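Local atomic coordinates of putative lipase/esterase (Lactobacillus plantarum WCFS1, PDB entry 3BXP), a protein that probably hydrolyses carboxylic esters, as a putative lipase/esterase of the alpha/beta-hydrolase superfamily. Residues Y35-I40 with H104-Q109; T93-T98 with H143-H148. One frame throughout, in Å; residues are numbered along the deposited sequence.

Contact 1 of 2, residues Y35-I40 with H104-Q109; sequences YPIMII and HHVDCQ. With PGR (R-1,2-propanediol), chain L.
Tyr35 and Val106 form a parallel beta bridge, their CA atoms 5.1 Å apart, where the first residues of strand 35-41 run beside the short strand 106-107. Tyr35 spends both of its backbone polar groups on the residues flanking Val106. Its N donates to His105 O at 3.1 Å, and its O receives Asp107 N at 2.8 Å in a nearly straight bond (N-H...O 177°). Val106 CA adds a C-H...O contact to Tyr35 O, so that oxygen is approached by both an N-H and a C-H. His105, with positive phi, is the residue at which the chain leaves helical geometry and turns into the strand.

The apolar part is small and close: Ile37 CG2 lies 3.5 Å from Val106 CG1, tighter than ordinary carbon contact. Val106 CG1 stands anti to the backbone N (chi1 -175°), the branch that reaches Ile37; two beta-branched residues suit extended chain and a buried position. Asp107, the next residue along, brings its CB to 3.7 Å from Tyr35 O. The Asp107 carboxylate is turned to other work: OD1 accepts from Gln109 N in an Asx turn, met on its anti side and well out of the carboxylate plane, while OD2 makes a salt bridge to Arg110. Tyr35 OH bonds to Asp24 O, and a propanediol molecule, probably from the crystallisation liquor, lies at Val106 O.

The pairing is thus carried by backbone bonds with one hydrophobic contact beside them, and the Asp107 carboxylate, which closes the Asx turn where the chain bends toward strand 110-116, probably has its charge partly balanced by Arg110.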
# COMPACT_ATOMS: atom_id res chain seq x y z
N TYR B 35 11.54 0.00 -27.30
CA TYR B 35 10.61 0.37 -26.22
C TYR B 35 10.35 -0.81 -25.33
O TYR B 35 10.28 -1.97 -25.79
CB TYR B 35 9.24 0.83 -26.75
CG TYR B 35 9.24 2.02 -27.66
CD1 TYR B 35 9.79 3.22 -27.28
CD2 TYR B 35 8.63 1.93 -28.90
CE1 TYR B 35 9.77 4.32 -28.17
CE2 TYR B 35 8.58 3.00 -29.75
CZ TYR B 35 9.14 4.18 -29.40
OH TYR B 35 9.03 5.21 -30.33
N PRO B 36 10.19 -0.55 -24.01
CA PRO B 36 9.63 -1.57 -23.15
C PRO B 36 8.25 -2.01 -23.61
O PRO B 36 7.61 -1.37 -24.44
CB PRO B 36 9.48 -0.85 -21.76
CG PRO B 36 10.24 0.41 -21.86
CD PRO B 36 10.25 0.76 -23.36
N ILE B 37 7.78 -3.12 -23.08
CA ILE B 37 6.48 -3.67 -23.51
C ILE B 37 5.74 -4.24 -22.30
O ILE B 37 6.33 -4.94 -21.44
CB ILE B 37 6.69 -4.78 -24.63
CG1 ILE B 37 5.38 -5.42 -25.12
CG2 ILE B 37 7.59 -5.94 -24.14
CD1 ILE B 37 5.43 -5.86 -26.55
N MSE B 38 4.47 -3.95 -22.25
CA MSE B 38 3.60 -4.46 -21.19
C MSE B 38 2.64 -5.45 -21.79
O MSE B 38 1.87 -5.12 -22.67
CB MSE B 38 2.79 -3.35 -20.53
CG MSE B 38 2.03 -3.85 -19.38
SE MSE B 38 1.18 -2.38 -18.40
CE MSE B 38 2.80 -1.45 -17.80
N ILE B 39 2.63 -6.63 -21.20
CA ILE B 39 1.64 -7.68 -21.53
C ILE B 39 0.53 -7.70 -20.49
O ILE B 39 0.78 -7.93 -19.29
CB ILE B 39 2.28 -9.09 -21.52
CG1 ILE B 39 3.45 -9.21 -22.49
CG2 ILE B 39 1.19 -10.18 -21.81
CD1 ILE B 39 4.25 -10.56 -22.28
N ILE B 40 -0.68 -7.47 -20.96
CA ILE B 40 -1.86 -7.27 -20.08
C ILE B 40 -2.73 -8.53 -20.09
O ILE B 40 -3.18 -9.00 -21.17
CB ILE B 40 -2.70 -6.03 -20.52
CG1 ILE B 40 -1.93 -4.71 -20.35
CG2 ILE B 40 -4.01 -5.99 -19.72
CD1 ILE B 40 -2.57 -3.54 -21.11
N HIS B 104 9.57 -4.82 -34.54
CA HIS B 104 8.80 -3.70 -33.93
C HIS B 104 9.54 -2.95 -32.85
O HIS B 104 8.97 -2.09 -32.20
CB HIS B 104 7.47 -4.18 -33.39
CG HIS B 104 6.59 -4.69 -34.47
ND1 HIS B 104 6.05 -3.83 -35.41
CD2 HIS B 104 6.23 -5.94 -34.83
CE1 HIS B 104 5.37 -4.55 -36.29
NE2 HIS B 104 5.47 -5.83 -35.97
N HIS B 105 10.79 -3.35 -32.64
CA HIS B 105 11.76 -2.63 -31.78
C HIS B 105 11.32 -2.70 -30.34
O HIS B 105 10.85 -1.76 -29.77
CB HIS B 105 11.89 -1.20 -32.27
CG HIS B 105 12.07 -1.09 -33.75
ND1 HIS B 105 13.12 -1.68 -34.43
CD2 HIS B 105 11.32 -0.47 -34.69
CE1 HIS B 105 13.01 -1.42 -35.72
NE2 HIS B 105 11.92 -0.68 -35.91
N VAL B 106 11.44 -3.90 -29.79
CA VAL B 106 11.01 -4.19 -28.45
C VAL B 106 12.23 -4.45 -27.55
O VAL B 106 13.12 -5.23 -27.90
CB VAL B 106 10.17 -5.47 -28.41
CG1 VAL B 106 9.61 -5.69 -26.96
CG2 VAL B 106 9.05 -5.47 -29.51
N ASP B 107 12.28 -3.77 -26.41
CA ASP B 107 13.38 -4.01 -25.47
C ASP B 107 12.98 -5.22 -24.63
O ASP B 107 12.13 -5.13 -23.73
CB ASP B 107 13.61 -2.81 -24.54
CG ASP B 107 14.81 -2.97 -23.62
OD1 ASP B 107 15.37 -4.09 -23.45
OD2 ASP B 107 15.22 -1.90 -23.07
N CYS B 108 13.58 -6.34 -24.95
CA CYS B 108 13.23 -7.58 -24.24
C CYS B 108 13.85 -7.73 -22.88
O CYS B 108 13.61 -8.73 -22.20
CB CYS B 108 13.58 -8.80 -25.10
SG CYS B 108 12.51 -8.85 -26.58
N GLN B 109 14.68 -6.79 -22.47
CA GLN B 109 15.10 -6.71 -21.08
C GLN B 109 14.11 -5.95 -20.18
O GLN B 109 14.31 -5.86 -18.97
CB GLN B 109 16.48 -6.06 -20.95
CG GLN B 109 17.58 -6.78 -21.80
CD GLN B 109 17.74 -8.22 -21.38
OE1 GLN B 109 18.10 -8.50 -20.25
NE2 GLN B 109 17.46 -9.14 -22.27
C1 PGR L . 15.85 -6.21 -29.21
C2 PGR L . 16.50 -6.42 -30.57
C3 PGR L . 17.56 -5.35 -30.79
O1 PGR L . 15.25 -4.95 -29.38
O2 PGR L . 16.99 -7.76 -30.55

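Contact 2 of 2, residues T93-T98 with H143-H148; sequences TIDWIT and HYQGQH
Asp95 and Gln145 mark a surface contact in which helix 85-99 takes hold of the irregular chain leading from helix 133-138 to strand 150-154. A single hydrogen bond joins the two: Gln145 N donates to Asp95 OD2 at 2.8 Å, almost straight (174°). It reaches the oxygen on its anti side, somewhat out of the carboxylate plane. Asp95 CG lies anti to the backbone N (chi1 -173°), which carries the short acid out to the loop, where OD2 also comes 3.5 Å from Tyr144 CA. Asp95 CA makes a C-H...O contact of 3.2 Å to Gln145 O. With the carboxylate cut back to the methyl of an alanine, Gln145 N is likely to lose its acceptor and the loop its one hydrogen bond to residues 93-98.

Ile94 CG2 packs 3.5 Å from Gly146 C, and Thr98 CG2 lies 3.8 Å from Gly146 CA. Glycine suits this place twice over: its phi is positive, and a CB would collide with both methyl groups. Thr98 OG1 turns back to Asp95 O, 2.7 Å away in the carbonyl plane, keeping its hydroxyl satisfied within the helix.

Thr93 and Ile97 lean on strand 67-72, Trp96 on strand 16-23, and Ile94 reaches strand 35-41 as well as the loop.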
# COMPACT_ATOMS: atom_id res chain seq x y z
N THR B 93 3.54 -16.26 -25.26
CA THR B 93 3.33 -14.86 -25.69
C THR B 93 4.63 -14.07 -25.51
O THR B 93 5.01 -13.20 -26.35
CB THR B 93 2.14 -14.21 -24.91
OG1 THR B 93 0.95 -14.99 -25.08
CG2 THR B 93 1.89 -12.78 -25.38
N ILE B 94 5.27 -14.30 -24.38
CA ILE B 94 6.58 -13.71 -24.15
C ILE B 94 7.55 -14.18 -25.26
O ILE B 94 8.27 -13.36 -25.87
CB ILE B 94 7.14 -14.08 -22.76
CG1 ILE B 94 6.32 -13.37 -21.63
CG2 ILE B 94 8.60 -13.68 -22.68
CD1 ILE B 94 6.55 -13.96 -20.21
N ASP B 95 7.55 -15.47 -25.55
CA ASP B 95 8.38 -15.98 -26.66
C ASP B 95 8.04 -15.31 -27.98
O ASP B 95 8.89 -14.77 -28.69
CB ASP B 95 8.16 -17.48 -26.75
CG ASP B 95 9.07 -18.16 -27.74
OD1 ASP B 95 8.90 -17.89 -28.92
OD2 ASP B 95 9.89 -19.01 -27.37
N TRP B 96 6.75 -15.23 -28.28
CA TRP B 96 6.34 -14.57 -29.53
C TRP B 96 6.85 -13.12 -29.61
O TRP B 96 7.41 -12.67 -30.62
CB TRP B 96 4.83 -14.66 -29.70
CG TRP B 96 4.37 -14.05 -30.98
CD1 TRP B 96 4.41 -14.61 -32.24
CD2 TRP B 96 3.79 -12.74 -31.14
NE1 TRP B 96 3.88 -13.71 -33.16
CE2 TRP B 96 3.50 -12.57 -32.50
CE3 TRP B 96 3.47 -11.69 -30.24
CZ2 TRP B 96 2.92 -11.39 -33.00
CZ3 TRP B 96 2.90 -10.53 -30.75
CH2 TRP B 96 2.63 -10.40 -32.11
N ILE B 97 6.75 -12.39 -28.51
CA ILE B 97 7.23 -11.01 -28.45
C ILE B 97 8.71 -10.98 -28.81
O ILE B 97 9.13 -10.10 -29.55
CB ILE B 97 6.95 -10.37 -27.07
CG1 ILE B 97 5.43 -10.04 -26.95
CG2 ILE B 97 7.82 -9.14 -26.85
CD1 ILE B 97 4.92 -9.83 -25.55
N THR B 98 9.49 -11.91 -28.27
CA THR B 98 10.92 -11.92 -28.58
C THR B 98 11.16 -12.10 -30.08
O THR B 98 12.07 -11.53 -30.64
CB THR B 98 11.77 -12.95 -27.77
OG1 THR B 98 11.47 -14.31 -28.12
CG2 THR B 98 11.61 -12.75 -26.29
N HIS B 143 10.45 -24.46 -22.56
CA HIS B 143 10.37 -24.56 -23.99
C HIS B 143 10.31 -23.16 -24.64
O HIS B 143 10.44 -23.00 -25.85
CB HIS B 143 9.17 -25.44 -24.35
CG HIS B 143 9.29 -26.84 -23.81
ND1 HIS B 143 9.70 -27.11 -22.52
CD2 HIS B 143 9.10 -28.04 -24.40
CE1 HIS B 143 9.75 -28.41 -22.33
NE2 HIS B 143 9.38 -29.00 -23.46
N TYR B 144 10.14 -22.14 -23.82
CA TYR B 144 9.92 -20.80 -24.35
C TYR B 144 11.06 -19.87 -24.02
O TYR B 144 11.64 -19.94 -22.98
CB TYR B 144 8.65 -20.18 -23.74
CG TYR B 144 7.43 -21.05 -23.86
CD1 TYR B 144 6.88 -21.31 -25.09
CD2 TYR B 144 6.83 -21.58 -22.74
CE1 TYR B 144 5.76 -22.11 -25.21
CE2 TYR B 144 5.72 -22.35 -22.83
CZ TYR B 144 5.18 -22.63 -24.07
OH TYR B 144 4.07 -23.44 -24.15
N GLN B 145 11.32 -18.96 -24.95
CA GLN B 145 12.26 -17.85 -24.79
C GLN B 145 11.64 -16.64 -24.14
O GLN B 145 10.44 -16.37 -24.27
CB GLN B 145 12.80 -17.44 -26.17
CG GLN B 145 13.71 -18.43 -26.80
CD GLN B 145 14.98 -18.62 -26.04
OE1 GLN B 145 15.67 -17.68 -25.83
NE2 GLN B 145 15.28 -19.82 -25.62
N GLY B 146 12.50 -15.89 -23.46
CA GLY B 146 12.20 -14.55 -22.99
C GLY B 146 11.80 -14.63 -21.54
O GLY B 146 11.35 -15.69 -21.06
N GLN B 147 12.01 -13.54 -20.83
CA GLN B 147 11.56 -13.45 -19.44
C GLN B 147 11.16 -12.03 -19.08
O GLN B 147 11.64 -11.07 -19.61
CB GLN B 147 12.58 -13.99 -18.46
CG GLN B 147 13.99 -13.43 -18.61
CD GLN B 147 14.99 -14.18 -17.73
OE1 GLN B 147 15.24 -15.38 -17.92
NE2 GLN B 147 15.53 -13.49 -16.73
N HIS B 148 10.22 -11.94 -18.18
CA HIS B 148 9.76 -10.67 -17.67
C HIS B 148 10.70 -10.15 -16.61
O HIS B 148 11.48 -10.89 -15.99
CB HIS B 148 8.32 -10.78 -17.19
CG HIS B 148 8.15 -11.60 -15.97
ND1 HIS B 148 8.30 -12.97 -15.96
CD2 HIS B 148 7.83 -11.25 -14.70
CE1 HIS B 148 8.13 -13.42 -14.72
NE2 HIS B 148 7.81 -12.39 -13.95

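Helix 85-99 joins the two contacts, whose centres are about 11 Å apart. From contact 2 its isoleucines pack onto the strand of contact 1: Ile39 CD1 lies 3.4 Å from Ile97 CD1 and 3.5 Å from Ile94 CG1. Ile94 therefore touches both the loop 143-148 and strand 35-41. Ile97 CG2 also reaches Val106 CG1 at 3.9 Å, and Cys108 SG sits 4.0 Å from Thr98 CA, so segment 104-109 adjoins the helix too. Together they bring helix, the interior of the sheet and loop into one layered alpha/beta packing. Strand 110-116, which follows segment 104-109, leads to a GxSxG pattern around Ser117, consistent with the nucleophile elbow of this superfamily.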